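Local structure of xylulokinase (Brucella ovis, 5VM1) at residues A[328-333]-A[467-472]; A[414-419]-A[463-468]. The protein probably catalyses the ATP-dependent phosphorylation of D-xylulose to D-xylulose 5-phosphate, as a member of the FGGY family of carbohydrate kinases. All blocks are in the same frame, centred on the assembly; numbering follows the deposited sequence.

Contacts 1 and 2 are successive steps along one chain passage, the lead-in to helix 470-488, and they share Gln467 and Ala468. Their centres lie 7 Å apart. Contact 2 sets residues 463-466 against helix 409-419; contact 1 then sets Leu469 and Ala472 against loop 328-333. Leu330 joins the two, with its CD2 3.7 Å from OG1 of Thr417, while CG2 of Thr417 lies 3.7 Å from O of Leu469. The contact centres are about 31 Å (contact 1) and 25 Å (contact 2) from the centre of the chain, and both lie away from the predicted substrate-binding and proton-acceptor residues.

Contact 1 of 2, residues A[328-333]-A[467-472]; sequences ETLKAP and QALLSA
The backbone N of Lys331, a residue whose backbone atom C lies 3.7 Å from CD1 of Leu469, is tied by a hydrogen bond to the hydroxyl of Tyr410 on helix 409-419. This bond anchors the loop from outside the contact; between 328-333 and 467-472 themselves no hydrogen bond forms. The two segments bury 219 Å² between them, and the side-chain pairs that meet are apolar. Leu469 supplies the largest share, and its two methyls divide the work. CD1 reaches the inner part of the loop, 3.8 Å from CD2 of Leu330, and the other methyl, CD2, meets CB of Ala332 at 3.7 Å. With CG anti to the carbonyl carbon (chi1 -66°), the branch of Leu469 is directed at the loop, where its methyls reach these different residues. Leu330 turns its CG anti to the backbone N (chi1 -161°), and the two leucines pass alongside each other in opposite directions, CD1 of Leu469 lying along CB, CG and CD2 of Leu330 with CD2 the nearest. The closest backbone approach, CA of Ala332 to CA of Leu469, is 6.2 Å, a separation that the leucine branch spans. Three residues on, CB of Ala472 points to the loop, 3.9 Å from CD of Pro333. Leu469 occupies the N-cap position of helix 470-488. The loop runs past the first turn of this last helix, close to the surface of the molecule. Leu330, the one buried residue among those that touch, is wedged between that helix, where it meets Tyr473, and helix 409-419, where it meets Tyr410 and Ala414; Pro333 also packs on Glu376 of helix 367-390, so the loop borders three helices of the C-terminal region.

Contact 2 of 2, residues A[414-419]-A[463-468]; sequences AIATAL and IEPEQA
A first torsion of -59° in Thr417 sets its OG1 anti to the carbonyl carbon and beside its own backbone N, which faces the hydroxyl toward Glu466. There it accepts the backbone N-H of Glu466, with N to OG1 at 2.8 Å and an N-H...O angle of 165°, close to straight. The side chain of Glu466 runs at a slant to that of Thr417: its CB is 3.4 Å from OG1, and a bend at chi2 (-88°) then leads the carboxylate away from residues 414-419; the side chain also touches Lys413, a residue earlier in the helix. One position before Thr417, Ala416 points its CB at the loop and comes 3.8 Å from O of Ile463. Pro465 fits beside it, with CB 3.5 Å from O of Ala416; the CA atoms of Thr417 and Pro465 are 4.3 Å apart, which allows so short a side chain as threonine to reach the opposite backbone. The arrangement fastens helix 409-419 to the loop leaving strand 459-463, an outermost strand of the seven-stranded sheet, before the chain enters its final helix. Because OG1 also bonds to O of Lys413 in the preceding helical turn, a carbonyl that can only accept, the hydroxyl donates to O of Lys413 and accepts from N of Glu466; the two bonds probably hold its rotation, and they satisfy a buried polar atom.

Contact 1 of 2, residues A[328-333]-A[467-472]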
ATOM      1  N   GLU A 328     -10.467  25.029  11.709  1.00 50.62           N
ATOM      2  CA  GLU A 328      -9.783  24.100  12.596  1.00 56.66           C
ATOM      3  C   GLU A 328     -10.680  23.519  13.686  1.00 53.92           C
ATOM      4  O   GLU A 328     -10.344  22.465  14.239  1.00 57.35           O
ATOM      5  CB  GLU A 328      -8.587  24.801  13.273  1.00 64.40           C
ATOM      6  CG  GLU A 328      -7.621  25.568  12.351  1.00 69.93           C
ATOM      7  CD  GLU A 328      -6.631  24.676  11.609  1.00 70.78           C
ATOM      8  OE1 GLU A 328      -5.792  24.004  12.253  1.00 73.83           O
ATOM      9  OE2 GLU A 328      -6.685  24.663  10.366  1.00 70.87           O
ATOM     10  N   THR A 329     -11.837  24.123  13.949  1.00 51.57           N
ATOM     11  CA  THR A 329     -12.731  23.673  15.009  1.00 53.15           C
ATOM     12  C   THR A 329     -13.780  22.703  14.464  1.00 54.35           C
ATOM     13  O   THR A 329     -14.429  22.978  13.444  1.00 50.05           O
ATOM     14  CB  THR A 329     -13.403  24.872  15.679  1.00 50.71           C
ATOM     15  OG1 THR A 329     -12.403  25.660  16.336  1.00 50.76           O
ATOM     16  CG2 THR A 329     -14.434  24.408  16.708  1.00 48.35           C
ATOM     17  N   LEU A 330     -13.894  21.541  15.111  1.00 49.52           N
ATOM     18  CA  LEU A 330     -14.869  20.542  14.695  1.00 46.19           C
ATOM     19  C   LEU A 330     -16.281  21.048  14.960  1.00 47.07           C
ATOM     20  O   LEU A 330     -16.555  21.670  15.995  1.00 43.12           O
ATOM     21  CB  LEU A 330     -14.647  19.220  15.426  1.00 42.89           C
ATOM     22  CG  LEU A 330     -15.289  17.981  14.777  1.00 44.50           C
ATOM     23  CD1 LEU A 330     -14.530  17.565  13.518  1.00 43.24           C
ATOM     24  CD2 LEU A 330     -15.378  16.811  15.732  1.00 37.68           C
ATOM     25  N   LYS A 331     -17.165  20.813  13.997  1.00 44.67           N
ATOM     26  CA  LYS A 331     -18.577  21.162  14.093  1.00 44.74           C
ATOM     27  C   LYS A 331     -19.429  19.906  14.226  1.00 43.62           C
ATOM     28  O   LYS A 331     -19.053  18.825  13.757  1.00 53.49           O
ATOM     29  CB  LYS A 331     -19.019  21.938  12.856  1.00 43.31           C
ATOM     30  CG  LYS A 331     -18.325  23.269  12.678  1.00 44.05           C
ATOM     31  CD  LYS A 331     -18.768  23.887  11.380  1.00 40.90           C
ATOM     32  CE  LYS A 331     -17.918  25.080  10.987  1.00 46.09           C
ATOM     33  NZ  LYS A 331     -18.253  25.421   9.569  1.00 56.43           N
ATOM     34  N   ALA A 332     -20.593  20.054  14.844  1.00 39.88           N
ATOM     35  CA  ALA A 332     -21.533  18.943  14.892  1.00 41.99           C
ATOM     36  C   ALA A 332     -22.035  18.662  13.484  1.00 42.57           C
ATOM     37  O   ALA A 332     -22.219  19.593  12.705  1.00 49.49           O
ATOM     38  CB  ALA A 332     -22.718  19.251  15.791  1.00 40.73           C
ATOM     39  N   PRO A 333     -22.216  17.401  13.112  1.00 36.02           N
ATOM     40  CA  PRO A 333     -22.694  17.118  11.754  1.00 39.32           C
ATOM     41  C   PRO A 333     -24.049  17.773  11.534  1.00 49.90           C
ATOM     42  O   PRO A 333     -24.868  17.901  12.455  1.00 41.65           O
ATOM     43  CB  PRO A 333     -22.795  15.591  11.715  1.00 33.66           C
ATOM     44  CG  PRO A 333     -21.902  15.116  12.816  1.00 34.12           C
ATOM     45  CD  PRO A 333     -21.992  16.175  13.887  1.00 39.76           C
ATOM     46  N   GLN A 467     -15.159  14.775  22.930  1.00 49.52           N
ATOM     47  CA  GLN A 467     -16.141  14.060  23.738  1.00 59.48           C
ATOM     48  C   GLN A 467     -17.535  14.647  23.545  1.00 59.59           C
ATOM     49  O   GLN A 467     -18.522  13.904  23.454  1.00 59.91           O
ATOM     50  CB  GLN A 467     -15.726  14.104  25.223  1.00 67.37           C
ATOM     51  CG  GLN A 467     -15.567  12.737  25.940  1.00 72.28           C
ATOM     52  CD  GLN A 467     -14.475  11.829  25.327  1.00 85.99           C
ATOM     53  OE1 GLN A 467     -13.460  12.304  24.783  1.00 87.15           O
ATOM     54  NE2 GLN A 467     -14.691  10.510  25.415  1.00 85.21           N
ATOM     55  N   ALA A 468     -17.624  15.973  23.384  1.00 59.79           N
ATOM     56  CA  ALA A 468     -18.923  16.624  23.235  1.00 56.73           C
ATOM     57  C   ALA A 468     -19.620  16.220  21.946  1.00 56.10           C
ATOM     58  O   ALA A 468     -20.852  16.214  21.891  1.00 71.57           O
ATOM     59  CB  ALA A 468     -18.769  18.140  23.289  1.00 54.20           C
ATOM     60  N   LEU A 469     -18.873  15.927  20.894  1.00 46.86           N
ATOM     61  CA  LEU A 469     -19.469  15.579  19.617  1.00 54.03           C
ATOM     62  C   LEU A 469     -19.524  14.066  19.350  1.00 53.82           C
ATOM     63  O   LEU A 469     -19.941  13.667  18.252  1.00 41.45           O
ATOM     64  CB  LEU A 469     -18.735  16.321  18.495  1.00 52.75           C
ATOM     65  CG  LEU A 469     -18.945  17.837  18.601  1.00 48.87           C
ATOM     66  CD1 LEU A 469     -18.206  18.579  17.509  1.00 43.59           C
ATOM     67  CD2 LEU A 469     -20.443  18.157  18.540  1.00 45.24           C
ATOM     68  N   LEU A 470     -19.163  13.220  20.336  1.00 43.78           N
ATOM     69  CA  LEU A 470     -19.169  11.768  20.122  1.00 49.80           C
ATOM     70  C   LEU A 470     -20.564  11.246  19.826  1.00 54.20           C
ATOM     71  O   LEU A 470     -20.744  10.372  18.963  1.00 42.85           O
ATOM     72  CB  LEU A 470     -18.631  11.034  21.344  1.00 44.59           C
ATOM     73  CG  LEU A 470     -17.124  10.918  21.454  1.00 51.42           C
ATOM     74  CD1 LEU A 470     -16.806  10.193  22.738  1.00 49.91           C
ATOM     75  CD2 LEU A 470     -16.500  10.235  20.225  1.00 41.41           C
ATOM     76  N   SER A 471     -21.559  11.753  20.552  1.00 59.82           N
ATOM     77  CA  SER A 471     -22.924  11.295  20.357  1.00 48.50           C
ATOM     78  C   SER A 471     -23.468  11.757  19.015  1.00 42.38           C
ATOM     79  O   SER A 471     -24.063  10.970  18.275  1.00 41.13           O
ATOM     80  CB  SER A 471     -23.799  11.799  21.505  1.00 51.12           C
ATOM     81  OG  SER A 471     -25.133  11.368  21.347  1.00 59.25           O
ATOM     82  N   ALA A 472     -23.255  13.031  18.674  1.00 42.24           N
ATOM     83  CA  ALA A 472     -23.739  13.530  17.392  1.00 40.59           C
ATOM     84  C   ALA A 472     -23.081  12.796  16.232  1.00 38.06           C
ATOM     85  O   ALA A 472     -23.729  12.529  15.213  1.00 44.29           O
ATOM     86  CB  ALA A 472     -23.520  15.040  17.287  1.00 41.34           C
TER

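Contact 2 of 2, residues A[414-419]-A[463-468]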
ATOM      1  N   ALA A 414     -12.294  14.942  12.920  1.00 34.69           N
ATOM      2  CA  ALA A 414     -13.469  14.194  12.496  1.00 36.91           C
ATOM      3  C   ALA A 414     -13.237  12.687  12.587  1.00 41.49           C
ATOM      4  O   ALA A 414     -14.106  11.956  13.075  1.00 50.25           O
ATOM      5  CB  ALA A 414     -13.861  14.594  11.076  1.00 34.04           C
ATOM      6  N   ILE A 415     -12.075  12.203  12.134  1.00 35.49           N
ATOM      7  CA  ILE A 415     -11.805  10.761  12.166  1.00 41.98           C
ATOM      8  C   ILE A 415     -11.674  10.258  13.610  1.00 41.75           C
ATOM      9  O   ILE A 415     -12.189   9.188  13.957  1.00 35.69           O
ATOM     10  CB  ILE A 415     -10.555  10.442  11.321  1.00 37.84           C
ATOM     11  CG1 ILE A 415     -10.796  10.871   9.870  1.00 40.57           C
ATOM     12  CG2 ILE A 415     -10.230   8.970  11.375  1.00 27.62           C
ATOM     13  CD1 ILE A 415      -9.549  10.909   8.988  1.00 32.72           C
ATOM     14  N   ALA A 416     -11.010  11.031  14.476  1.00 31.94           N
ATOM     15  CA  ALA A 416     -10.891  10.638  15.879  1.00 40.93           C
ATOM     16  C   ALA A 416     -12.252  10.599  16.559  1.00 47.26           C
ATOM     17  O   ALA A 416     -12.544   9.689  17.345  1.00 46.07           O
ATOM     18  CB  ALA A 416      -9.955  11.589  16.630  1.00 36.94           C
ATOM     19  N   THR A 417     -13.091  11.593  16.303  1.00 39.31           N
ATOM     20  CA  THR A 417     -14.382  11.570  16.960  1.00 44.79           C
ATOM     21  C   THR A 417     -15.292  10.487  16.384  1.00 49.72           C
ATOM     22  O   THR A 417     -16.106   9.899  17.117  1.00 35.66           O
ATOM     23  CB  THR A 417     -14.996  12.966  16.896  1.00 42.34           C
ATOM     24  OG1 THR A 417     -14.096  13.875  17.557  1.00 41.04           O
ATOM     25  CG2 THR A 417     -16.401  13.005  17.544  1.00 37.97           C
ATOM     26  N   ALA A 418     -15.136  10.165  15.099  1.00 33.23           N
ATOM     27  CA  ALA A 418     -15.954   9.112  14.522  1.00 31.64           C
ATOM     28  C   ALA A 418     -15.563   7.740  15.073  1.00 42.14           C
ATOM     29  O   ALA A 418     -16.429   6.882  15.269  1.00 42.09           O
ATOM     30  CB  ALA A 418     -15.871   9.155  12.995  1.00 42.18           C
ATOM     31  N   LEU A 419     -14.264   7.513  15.326  1.00 46.04           N
ATOM     32  CA  LEU A 419     -13.759   6.240  15.843  1.00 40.74           C
ATOM     33  C   LEU A 419     -13.690   6.188  17.356  1.00 45.52           C
ATOM     34  O   LEU A 419     -13.646   5.092  17.922  1.00 52.89           O
ATOM     35  CB  LEU A 419     -12.339   5.977  15.329  1.00 31.67           C
ATOM     36  CG  LEU A 419     -12.093   6.097  13.826  1.00 36.49           C
ATOM     37  CD1 LEU A 419     -10.644   5.862  13.551  1.00 38.33           C
ATOM     38  CD2 LEU A 419     -12.941   5.125  13.007  1.00 34.19           C
ATOM     39  N   ILE A 463      -4.389  14.211  18.377  1.00 53.56           N
ATOM     40  CA  ILE A 463      -5.748  14.691  18.190  1.00 54.54           C
ATOM     41  C   ILE A 463      -6.655  13.748  18.962  1.00 56.55           C
ATOM     42  O   ILE A 463      -6.820  12.587  18.580  1.00 52.25           O
ATOM     43  CB  ILE A 463      -6.110  14.721  16.705  1.00 53.74           C
ATOM     44  CG1 ILE A 463      -4.982  15.435  15.943  1.00 51.56           C
ATOM     45  CG2 ILE A 463      -7.519  15.306  16.499  1.00 39.28           C
ATOM     46  CD1 ILE A 463      -5.415  16.582  15.128  1.00 46.14           C
ATOM     47  N   GLU A 464      -7.253  14.250  20.068  1.00 62.45           N
ATOM     48  CA  GLU A 464      -8.102  13.409  20.892  1.00 60.32           C
ATOM     49  C   GLU A 464      -9.539  13.478  20.389  1.00 58.64           C
ATOM     50  O   GLU A 464      -9.935  14.477  19.791  1.00 64.29           O
ATOM     51  CB  GLU A 464      -8.034  13.851  22.350  1.00 59.02           C
ATOM     52  CG  GLU A 464      -6.638  13.800  22.964  1.00 65.88           C
ATOM     53  CD  GLU A 464      -6.165  12.377  23.283  1.00 76.67           C
ATOM     54  OE1 GLU A 464      -6.980  11.429  23.211  1.00 78.79           O
ATOM     55  OE2 GLU A 464      -4.983  12.206  23.653  1.00 80.54           O
ATOM     56  N   PRO A 465     -10.356  12.447  20.601  1.00 57.94           N
ATOM     57  CA  PRO A 465     -11.755  12.538  20.167  1.00 52.33           C
ATOM     58  C   PRO A 465     -12.466  13.641  20.930  1.00 58.02           C
ATOM     59  O   PRO A 465     -12.247  13.820  22.132  1.00 66.48           O
ATOM     60  CB  PRO A 465     -12.332  11.159  20.517  1.00 48.41           C
ATOM     61  CG  PRO A 465     -11.147  10.261  20.686  1.00 47.08           C
ATOM     62  CD  PRO A 465     -10.049  11.139  21.207  1.00 55.05           C
ATOM     63  N   GLU A 466     -13.330  14.375  20.223  1.00 50.02           N
ATOM     64  CA  GLU A 466     -14.125  15.443  20.833  1.00 45.61           C
ATOM     65  C   GLU A 466     -15.280  14.813  21.599  1.00 46.68           C
ATOM     66  O   GLU A 466     -16.289  14.412  21.007  1.00 45.97           O
ATOM     67  CB  GLU A 466     -14.650  16.398  19.768  1.00 54.93           C
ATOM     68  CG  GLU A 466     -13.609  17.133  18.973  1.00 63.96           C
ATOM     69  CD  GLU A 466     -13.201  18.421  19.643  1.00 66.23           C
ATOM     70  OE1 GLU A 466     -13.859  18.781  20.638  1.00 66.86           O
ATOM     71  OE2 GLU A 466     -12.249  19.078  19.169  1.00 67.32           O
ATOM     72  N   GLN A 467     -15.159  14.775  22.930  1.00 49.52           N
ATOM     73  CA  GLN A 467     -16.141  14.060  23.738  1.00 59.48           C
ATOM     74  C   GLN A 467     -17.535  14.647  23.545  1.00 59.59           C
ATOM     75  O   GLN A 467     -18.522  13.904  23.454  1.00 59.91           O
ATOM     76  CB  GLN A 467     -15.726  14.104  25.223  1.00 67.37           C
ATOM     77  CG  GLN A 467     -15.567  12.737  25.940  1.00 72.28           C
ATOM     78  CD  GLN A 467     -14.475  11.829  25.327  1.00 85.99           C
ATOM     79  OE1 GLN A 467     -13.460  12.304  24.783  1.00 87.15           O
ATOM     80  NE2 GLN A 467     -14.691  10.510  25.415  1.00 85.21           N
ATOM     81  N   ALA A 468     -17.624  15.973  23.384  1.00 59.79           N
ATOM     82  CA  ALA A 468     -18.923  16.624  23.235  1.00 56.73           C
ATOM     83  C   ALA A 468     -19.620  16.220  21.946  1.00 56.10           C
ATOM     84  O   ALA A 468     -20.852  16.214  21.891  1.00 71.57           O
ATOM     85  CB  ALA A 468     -18.769  18.140  23.289  1.00 54.20           C
TER